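Local coordinates for putative DNA-binding protein (Ralstonia eutropha, PDB 3HWU) that is of unknown function but carries a Plants and Prokaryotes Conserved (PCC) domain and possibly binds DNA, at residues A[29-32]-A[33-37]. Residues are numbered along the deposited sequence; the frame is centred on the assembly and turned at random.
Sequences LEQL and ARDEH
The last turns of helix 25-35 are tied together along their polar side by side chains three and four residues apart, Gln31 with Arg34 and Asp35. With its CG anti to the backbone N (chi1 -168°) and the chain bent at chi2, Gln31 brings its amide back over the following turn. In one of two modelled conformers of Arg34, to which all its side-chain contacts here belong, NH2 gives Gln31 OE1 a nearly straight bond at 2.6 Å; the oxygen lies in the guanidinium plane, whereas NH2 stands above the plane of the amide. On the other arm, Gln31 NE2 donates to Asp35 OD1 at 2.7 Å, a more bent bond that meets the carboxylate from above its plane. The amide's oxygen and its NH2 group each face the charge opposite to their own partial charge, which probably favours both bonds. A water bridges Gln31 NE2 and Arg34 NE, and a second links Arg34 NH2 to Glu30 OE1. Glu30 O lies 3.9 Å above the plane of the Arg34 guanidinium, over its centre. In this largely beta PCC domain the helix rests on the antiparallel sheet, where Leu29 touches Ile90 and Ala33 meets Ile81 and Trp83. Backbone i to i+4 bonds run on to Glu36 N, which donates to Leu32 O at 2.9 Å; His37 then leaves the helical path with positive phi. Alongside, Leu32 CD1 touches Glu36 CG at 3.9 Å, while the Glu36 carboxylate turns away to hydrogen-bond Tyr8.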
ATOM      1  N   LEU A  29     -10.994  -9.460  10.055  1.00 10.03           N
ATOM      2  CA  LEU A  29     -10.010  -8.631  10.776  1.00  9.51           C
ATOM      3  C   LEU A  29     -10.474  -8.279  12.200  1.00 10.22           C
ATOM      4  O   LEU A  29      -9.674  -8.278  13.141  1.00 10.50           O
ATOM      5  CB  LEU A  29      -9.712  -7.363   9.982  1.00  9.94           C
ATOM      6  CG  LEU A  29      -8.776  -7.595   8.784  1.00  9.72           C
ATOM      7  CD1 LEU A  29      -8.873  -6.408   7.804  1.00 11.20           C
ATOM      8  CD2 LEU A  29      -7.318  -7.836   9.250  1.00 12.38           C
ATOM      9  N   GLU A  30     -11.766  -7.979  12.348  1.00  9.61           N
ATOM     10  CA  GLU A  30     -12.340  -7.817  13.681  1.00 10.84           C
ATOM     11  C   GLU A  30     -12.144  -9.060  14.522  1.00 10.52           C
ATOM     12  O   GLU A  30     -11.777  -8.971  15.708  1.00 11.08           O
ATOM     13  CB  GLU A  30     -13.825  -7.504  13.585  1.00 11.09           C
ATOM     14  CG  GLU A  30     -14.135  -6.133  12.968  1.00 13.14           C
ATOM     15  CD  GLU A  30     -15.601  -5.900  12.560  1.00 15.74           C
ATOM     16  OE1 GLU A  30     -16.409  -6.841  12.594  1.00 17.63           O
ATOM     17  OE2 GLU A  30     -15.892  -4.744  12.161  1.00 21.23           O
ATOM     18  N   GLN A  31     -12.418 -10.234  13.936  1.00 10.22           N
ATOM     19  CA  GLN A  31     -12.236 -11.467  14.689  1.00 11.94           C
ATOM     20  C   GLN A  31     -10.761 -11.732  15.054  1.00 10.90           C
ATOM     21  O   GLN A  31     -10.472 -12.251  16.146  1.00 12.69           O
ATOM     22  CB  GLN A  31     -12.828 -12.649  13.902  1.00 13.32           C
ATOM     23  CG  GLN A  31     -12.918 -13.911  14.767  1.00 14.80           C
ATOM     24  CD  GLN A  31     -13.904 -13.749  15.884  1.00 18.99           C
ATOM     25  OE1 GLN A  31     -14.981 -13.152  15.700  1.00 21.33           O
ATOM     26  NE2 GLN A  31     -13.543 -14.236  17.075  1.00 20.79           N
ATOM     27  N   LEU A  32      -9.826 -11.438  14.147  1.00 10.82           N
ATOM     28  CA  LEU A  32      -8.424 -11.563  14.489  1.00 10.74           C
ATOM     29  C   LEU A  32      -8.075 -10.649  15.689  1.00 11.18           C
ATOM     30  O   LEU A  32      -7.340 -11.042  16.608  1.00 11.98           O
ATOM     31  CB  LEU A  32      -7.563 -11.183  13.275  1.00 10.94           C
ATOM     32  CG  LEU A  32      -6.045 -11.277  13.484  1.00 11.54           C
ATOM     33  CD1 LEU A  32      -5.541 -12.682  13.525  1.00 14.23           C
ATOM     34  CD2 LEU A  32      -5.311 -10.498  12.361  1.00 13.26           C
ATOM     35  N   ALA A  33      -8.585  -9.427  15.647  1.00 10.66           N
ATOM     36  CA  ALA A  33      -8.335  -8.479  16.749  1.00 11.05           C
ATOM     37  C   ALA A  33      -8.815  -9.038  18.093  1.00 12.40           C
ATOM     38  O   ALA A  33      -8.122  -8.939  19.122  1.00 12.15           O
ATOM     39  CB  ALA A  33      -8.989  -7.098  16.438  1.00 11.58           C
ATOM     40  N   ARG A  34     -10.013  -9.620  18.080  0.50 12.86           N
ATOM     41  CA  ARG A  34     -10.561 -10.208  19.286  0.50 14.83           C
ATOM     42  C   ARG A  34      -9.840 -11.495  19.713  0.50 14.69           C
ATOM     43  O   ARG A  34      -9.590 -11.663  20.916  0.50 15.59           O
ATOM     44  CB  ARG A  34     -12.063 -10.460  19.127  0.50 14.79           C
ATOM     45  CG  ARG A  34     -12.983  -9.267  19.111  0.50 16.89           C
ATOM     46  CD  ARG A  34     -14.449  -9.745  19.211  0.50 17.82           C
ATOM     47  NE  ARG A  34     -14.827 -10.464  18.000  0.50 19.05           N
ATOM     48  CZ  ARG A  34     -15.325  -9.876  16.924  0.50 20.71           C
ATOM     49  NH1 ARG A  34     -15.565  -8.570  16.941  0.50 23.08           N
ATOM     50  NH2 ARG A  34     -15.606 -10.585  15.840  0.50 18.96           N
ATOM     51  N   ASP A  35      -9.501 -12.397  18.780  1.00 14.46           N
ATOM     52  CA  ASP A  35      -8.867 -13.686  19.094  1.00 15.53           C
ATOM     53  C   ASP A  35      -7.435 -13.544  19.548  1.00 16.54           C
ATOM     54  O   ASP A  35      -6.962 -14.284  20.413  1.00 17.18           O
ATOM     55  CB  ASP A  35      -8.880 -14.681  17.917  1.00 16.81           C
ATOM     56  CG  ASP A  35     -10.250 -15.240  17.600  1.00 18.80           C
ATOM     57  OD1 ASP A  35     -11.223 -14.949  18.330  1.00 20.49           O
ATOM     58  OD2 ASP A  35     -10.318 -15.981  16.570  1.00 22.10           O
ATOM     59  N   GLU A  36      -6.729 -12.579  18.970  1.00 15.69           N
ATOM     60  CA  GLU A  36      -5.331 -12.376  19.280  1.00 15.41           C
ATOM     61  C   GLU A  36      -5.146 -11.145  20.193  1.00 13.10           C
ATOM     62  O   GLU A  36      -3.991 -10.773  20.475  1.00 16.76           O
ATOM     63  CB  GLU A  36      -4.499 -12.226  17.990  1.00 16.11           C
ATOM     64  CG  GLU A  36      -4.365 -13.510  17.188  1.00 18.22           C
ATOM     65  CD  GLU A  36      -3.517 -14.596  17.843  1.00 20.43           C
ATOM     66  OE1 GLU A  36      -2.571 -14.258  18.589  1.00 26.77           O
ATOM     67  OE2 GLU A  36      -3.773 -15.795  17.570  1.00 23.49           O
ATOM     68  N   HIS A  37      -6.229 -10.523  20.648  1.00 14.30           N
ATOM     69  CA  HIS A  37      -6.157  -9.367  21.576  1.00 14.99           C
ATOM     70  C   HIS A  37      -5.179  -8.318  21.047  1.00 13.86           C
ATOM     71  O   HIS A  37      -4.324  -7.811  21.759  1.00 14.31           O
ATOM     72  CB  HIS A  37      -5.775  -9.850  22.991  1.00 16.73           C
ATOM     73  CG  HIS A  37      -6.497 -11.100  23.391  1.00 19.01           C
ATOM     74  ND1 HIS A  37      -5.943 -12.366  23.282  1.00 20.54           N
ATOM     75  CD2 HIS A  37      -7.785 -11.280  23.746  1.00 21.24           C
ATOM     76  CE1 HIS A  37      -6.853 -13.265  23.610  1.00 22.48           C
ATOM     77  NE2 HIS A  37      -7.980 -12.629  23.902  1.00 22.22           N
TER
HETATM   78  O   HOH W   1     -16.853  -9.337  13.778  1.00 28.08           O
HETATM   79  O   HOH W   2     -15.814 -13.394  19.041  1.00 34.70           O